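Local coordinates for phenol hydroxylase component phN (Pseudomonas stutzeri, PDB 3U52), which probably hydroxylates phenol and related aromatics at a carboxylate-bridged di-iron centre, as the large oxygenase subunit of a bacterial multicomponent monooxygenase, at residues P396-F408 with Y429-K441. Sequence-based numbering, arbitrary orientation.
Sequences PQLCQVCQIPTIF and YHFCSDGCCDIFK. With ZN (zinc ion), chain I.
Cys-399 and Cys-402 from the loop 396-408 meet Cys-432 and Cys-436 on a zinc ion, Cys-436 SG lying 2.2 Å and Cys-399 SG 2.4 Å from the zinc. The first pair forms a CxxC knuckle; of the second, Cys-432 lies just after strand 427-431 and Cys-436 in the first turn of helix 434-442, where Ser-433 OG caps Cys-436 N. Cys-399 holds its SG anti to the backbone N (chi1 -177°), which turns the sulfur toward the metal and also lets it accept the N-H groups of Val-401 and, across the contact, Cys-432 (N to SG 3.4 Å). Gln-400 N donates to His-430 O at 2.8 Å, tying knuckle to strand. Beside the metal, branched Val-401 fills an apolar corner: CG1 meets Ile-439 CG2, while CG2 lies 3.7 Å from Phe-440 CB. Cys-432 CB touches the edge of the Phe-408 ring. Gln-397, extended through CG, lays NE2 over one face of the His-430 imidazole, amide and ring planes 27° apart; His-430 ND1 itself is hydrogen-bonded to His-419. Gln-397 OE1 accepts Thr-406 OG1 (2.8 Å) on a lone pair, in the carbonyl plane, which helps to hold the amide against the imidazole. A leucine in its place would probably leave the Thr-406 hydroxyl without this acceptor and the imidazole without its amide cover. If all four cysteines are thiolates, the zinc site would carry a net charge of about minus two, probably eased by the N-H donors to sulfur; with four cysteine ligands, this buried centre is consistent with a structural role, pinning the loop to the YHS-domain strand and helix.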
# COMPACT_ATOMS: atom_id res chain seq x y z
N PRO A 396 -13.37 26.30 -36.71
CA PRO A 396 -12.21 26.14 -37.62
C PRO A 396 -12.32 25.02 -38.65
O PRO A 396 -13.09 24.07 -38.49
CB PRO A 396 -11.10 25.81 -36.65
CG PRO A 396 -11.77 24.94 -35.64
CD PRO A 396 -13.15 25.55 -35.45
N GLN A 397 -11.53 25.13 -39.71
CA GLN A 397 -11.28 24.03 -40.62
C GLN A 397 -10.50 22.94 -39.87
O GLN A 397 -9.56 23.24 -39.13
CB GLN A 397 -10.42 24.54 -41.78
CG GLN A 397 -10.15 23.49 -42.88
CD GLN A 397 -9.28 24.08 -43.97
OE1 GLN A 397 -8.08 24.28 -43.79
NE2 GLN A 397 -9.88 24.38 -45.09
N LEU A 398 -10.92 21.68 -40.06
CA LEU A 398 -10.26 20.52 -39.50
C LEU A 398 -9.59 19.73 -40.62
O LEU A 398 -10.12 19.70 -41.76
CB LEU A 398 -11.30 19.61 -38.80
CG LEU A 398 -12.09 20.19 -37.62
CD1 LEU A 398 -12.91 19.06 -36.99
CD2 LEU A 398 -11.13 20.82 -36.60
N CYS A 399 -8.46 19.07 -40.31
CA CYS A 399 -7.83 18.15 -41.26
C CYS A 399 -8.70 16.92 -41.48
O CYS A 399 -9.15 16.31 -40.51
CB CYS A 399 -6.48 17.68 -40.73
SG CYS A 399 -5.53 16.60 -41.82
N GLN A 400 -8.86 16.50 -42.74
CA GLN A 400 -9.67 15.34 -43.08
C GLN A 400 -9.11 14.02 -42.43
O GLN A 400 -9.84 13.03 -42.24
CB GLN A 400 -9.74 15.17 -44.61
CG GLN A 400 -10.77 14.05 -45.10
CD GLN A 400 -12.20 14.38 -44.71
OE1 GLN A 400 -13.02 13.50 -44.33
NE2 GLN A 400 -12.53 15.61 -44.86
N VAL A 401 -7.83 14.01 -42.08
CA VAL A 401 -7.17 12.75 -41.62
C VAL A 401 -6.98 12.80 -40.10
O VAL A 401 -7.57 12.00 -39.38
CB VAL A 401 -5.85 12.43 -42.38
CG1 VAL A 401 -5.08 11.27 -41.73
CG2 VAL A 401 -6.12 12.13 -43.90
N CYS A 402 -6.23 13.77 -39.59
CA CYS A 402 -5.84 13.74 -38.17
C CYS A 402 -6.88 14.43 -37.34
O CYS A 402 -6.93 14.22 -36.12
CB CYS A 402 -4.41 14.32 -37.94
SG CYS A 402 -4.26 16.11 -38.20
N GLN A 403 -7.76 15.18 -38.04
CA GLN A 403 -8.83 16.03 -37.46
C GLN A 403 -8.45 17.14 -36.52
O GLN A 403 -9.32 17.71 -35.91
CB GLN A 403 -9.98 15.20 -36.85
CG GLN A 403 -10.35 14.03 -37.84
CD GLN A 403 -11.48 13.19 -37.36
OE1 GLN A 403 -12.19 13.57 -36.41
NE2 GLN A 403 -11.68 12.04 -37.99
N ILE A 404 -7.19 17.51 -36.45
CA ILE A 404 -6.79 18.69 -35.69
C ILE A 404 -7.19 19.91 -36.59
O ILE A 404 -7.12 19.81 -37.81
CB ILE A 404 -5.26 18.66 -35.43
CG1 ILE A 404 -4.88 17.40 -34.65
CG2 ILE A 404 -4.78 19.93 -34.61
CD1 ILE A 404 -3.39 17.21 -34.33
N PRO A 405 -7.63 21.04 -35.99
CA PRO A 405 -7.77 22.22 -36.82
C PRO A 405 -6.49 22.46 -37.62
O PRO A 405 -5.41 22.11 -37.19
CB PRO A 405 -7.91 23.35 -35.81
CG PRO A 405 -8.43 22.78 -34.63
CD PRO A 405 -8.00 21.31 -34.60
N THR A 406 -6.61 23.09 -38.78
CA THR A 406 -5.43 23.30 -39.63
C THR A 406 -4.61 24.51 -39.14
O THR A 406 -4.65 25.58 -39.71
CB THR A 406 -5.86 23.42 -41.12
OG1 THR A 406 -6.98 24.29 -41.21
CG2 THR A 406 -6.35 22.10 -41.57
N ILE A 407 -3.85 24.32 -38.07
CA ILE A 407 -3.20 25.43 -37.35
C ILE A 407 -1.67 25.42 -37.58
O ILE A 407 -0.97 26.29 -37.08
CB ILE A 407 -3.40 25.27 -35.81
CG1 ILE A 407 -2.90 23.89 -35.36
CG2 ILE A 407 -4.83 25.37 -35.43
CD1 ILE A 407 -2.79 23.71 -33.85
N PHE A 408 -1.15 24.38 -38.26
CA PHE A 408 0.28 24.14 -38.37
C PHE A 408 0.87 24.90 -39.54
O PHE A 408 0.20 25.12 -40.52
CB PHE A 408 0.52 22.64 -38.56
CG PHE A 408 -0.02 21.82 -37.45
CD1 PHE A 408 -1.12 21.01 -37.63
CD2 PHE A 408 0.56 21.88 -36.20
CE1 PHE A 408 -1.66 20.24 -36.54
CE2 PHE A 408 0.06 21.12 -35.12
CZ PHE A 408 -1.05 20.32 -35.31
N TYR A 429 -11.36 18.09 -50.40
CA TYR A 429 -10.93 17.64 -49.05
C TYR A 429 -9.73 18.46 -48.71
O TYR A 429 -8.96 18.83 -49.62
CB TYR A 429 -10.56 16.15 -49.00
CG TYR A 429 -11.77 15.31 -49.32
CD1 TYR A 429 -12.75 15.06 -48.37
CD2 TYR A 429 -11.95 14.82 -50.63
CE1 TYR A 429 -13.92 14.31 -48.70
CE2 TYR A 429 -13.11 14.11 -50.98
CZ TYR A 429 -14.08 13.87 -50.02
OH TYR A 429 -15.16 13.12 -50.37
N HIS A 430 -9.55 18.72 -47.41
CA HIS A 430 -8.48 19.58 -46.89
C HIS A 430 -7.66 18.88 -45.79
O HIS A 430 -8.20 18.06 -45.00
CB HIS A 430 -9.06 20.88 -46.32
CG HIS A 430 -9.90 21.64 -47.32
ND1 HIS A 430 -9.41 22.68 -48.07
CD2 HIS A 430 -11.16 21.41 -47.77
CE1 HIS A 430 -10.35 23.11 -48.89
NE2 HIS A 430 -11.42 22.36 -48.74
N PHE A 431 -6.38 19.26 -45.71
CA PHE A 431 -5.38 18.64 -44.82
C PHE A 431 -4.52 19.70 -44.13
O PHE A 431 -4.37 20.81 -44.66
CB PHE A 431 -4.50 17.67 -45.62
CG PHE A 431 -5.30 16.76 -46.49
CD1 PHE A 431 -5.97 15.66 -45.94
CD2 PHE A 431 -5.51 17.07 -47.83
CE1 PHE A 431 -6.81 14.85 -46.76
CE2 PHE A 431 -6.32 16.23 -48.67
CZ PHE A 431 -6.98 15.16 -48.13
N CYS A 432 -3.91 19.34 -43.00
CA CYS A 432 -3.01 20.26 -42.27
C CYS A 432 -1.56 20.24 -42.82
O CYS A 432 -0.74 21.09 -42.41
CB CYS A 432 -2.98 19.84 -40.81
SG CYS A 432 -2.26 18.17 -40.59
N SER A 433 -1.24 19.29 -43.70
CA SER A 433 0.14 19.00 -44.10
C SER A 433 0.21 18.02 -45.26
O SER A 433 -0.78 17.38 -45.60
CB SER A 433 0.85 18.32 -42.94
OG SER A 433 0.10 17.15 -42.58
N ASP A 434 1.41 17.87 -45.83
CA ASP A 434 1.70 16.84 -46.83
C ASP A 434 1.56 15.48 -46.19
O ASP A 434 1.18 14.54 -46.86
CB ASP A 434 3.12 16.99 -47.38
CG ASP A 434 3.28 18.23 -48.28
OD1 ASP A 434 2.44 18.47 -49.17
OD2 ASP A 434 4.28 18.95 -48.09
N GLY A 435 1.90 15.33 -44.92
CA GLY A 435 1.91 13.99 -44.33
C GLY A 435 0.51 13.40 -44.30
O GLY A 435 0.32 12.24 -44.64
N CYS A 436 -0.47 14.22 -43.92
CA CYS A 436 -1.88 13.81 -43.87
C CYS A 436 -2.45 13.69 -45.28
O CYS A 436 -3.19 12.78 -45.58
CB CYS A 436 -2.66 14.80 -43.04
SG CYS A 436 -2.48 14.55 -41.20
N CYS A 437 -2.06 14.59 -46.17
CA CYS A 437 -2.44 14.47 -47.58
C CYS A 437 -2.05 13.11 -48.16
O CYS A 437 -2.87 12.46 -48.79
CB CYS A 437 -1.87 15.66 -48.40
SG CYS A 437 -2.61 15.71 -50.08
N ASP A 438 -0.80 12.65 -47.94
CA ASP A 438 -0.35 11.39 -48.50
C ASP A 438 -1.06 10.17 -47.94
O ASP A 438 -1.27 9.19 -48.64
CB ASP A 438 1.14 11.19 -48.27
CG ASP A 438 1.99 12.04 -49.20
OD1 ASP A 438 1.42 12.79 -50.05
OD2 ASP A 438 3.23 11.96 -49.04
N ILE A 439 -1.42 10.23 -46.66
CA ILE A 439 -2.19 9.16 -46.04
C ILE A 439 -3.58 9.10 -46.74
O ILE A 439 -4.09 8.02 -47.10
CB ILE A 439 -2.36 9.44 -44.49
CG1 ILE A 439 -1.04 9.29 -43.77
CG2 ILE A 439 -3.45 8.51 -43.89
CD1 ILE A 439 -1.02 9.83 -42.38
N PHE A 440 -4.20 10.26 -46.94
CA PHE A 440 -5.57 10.27 -47.52
C PHE A 440 -5.51 9.70 -48.94
O PHE A 440 -6.39 8.93 -49.36
CB PHE A 440 -6.12 11.68 -47.55
CG PHE A 440 -7.46 11.81 -48.22
CD1 PHE A 440 -8.60 11.75 -47.47
CD2 PHE A 440 -7.56 11.93 -49.62
CE1 PHE A 440 -9.87 11.86 -48.07
CE2 PHE A 440 -8.82 12.05 -50.24
CZ PHE A 440 -9.98 11.99 -49.45
N LYS A 441 -4.49 10.07 -49.69
CA LYS A 441 -4.38 9.68 -51.10
C LYS A 441 -4.22 8.19 -51.28
O LYS A 441 -4.69 7.64 -52.27
CB LYS A 441 -3.25 10.43 -51.82
CG LYS A 441 -3.56 11.92 -51.97
CD LYS A 441 -2.57 12.69 -52.81
CE LYS A 441 -1.15 12.33 -52.46
NZ LYS A 441 -0.25 13.37 -53.09
ZN ZN I . -3.66 16.28 -40.38
O HOH W 1 -2.06 23.42 -41.15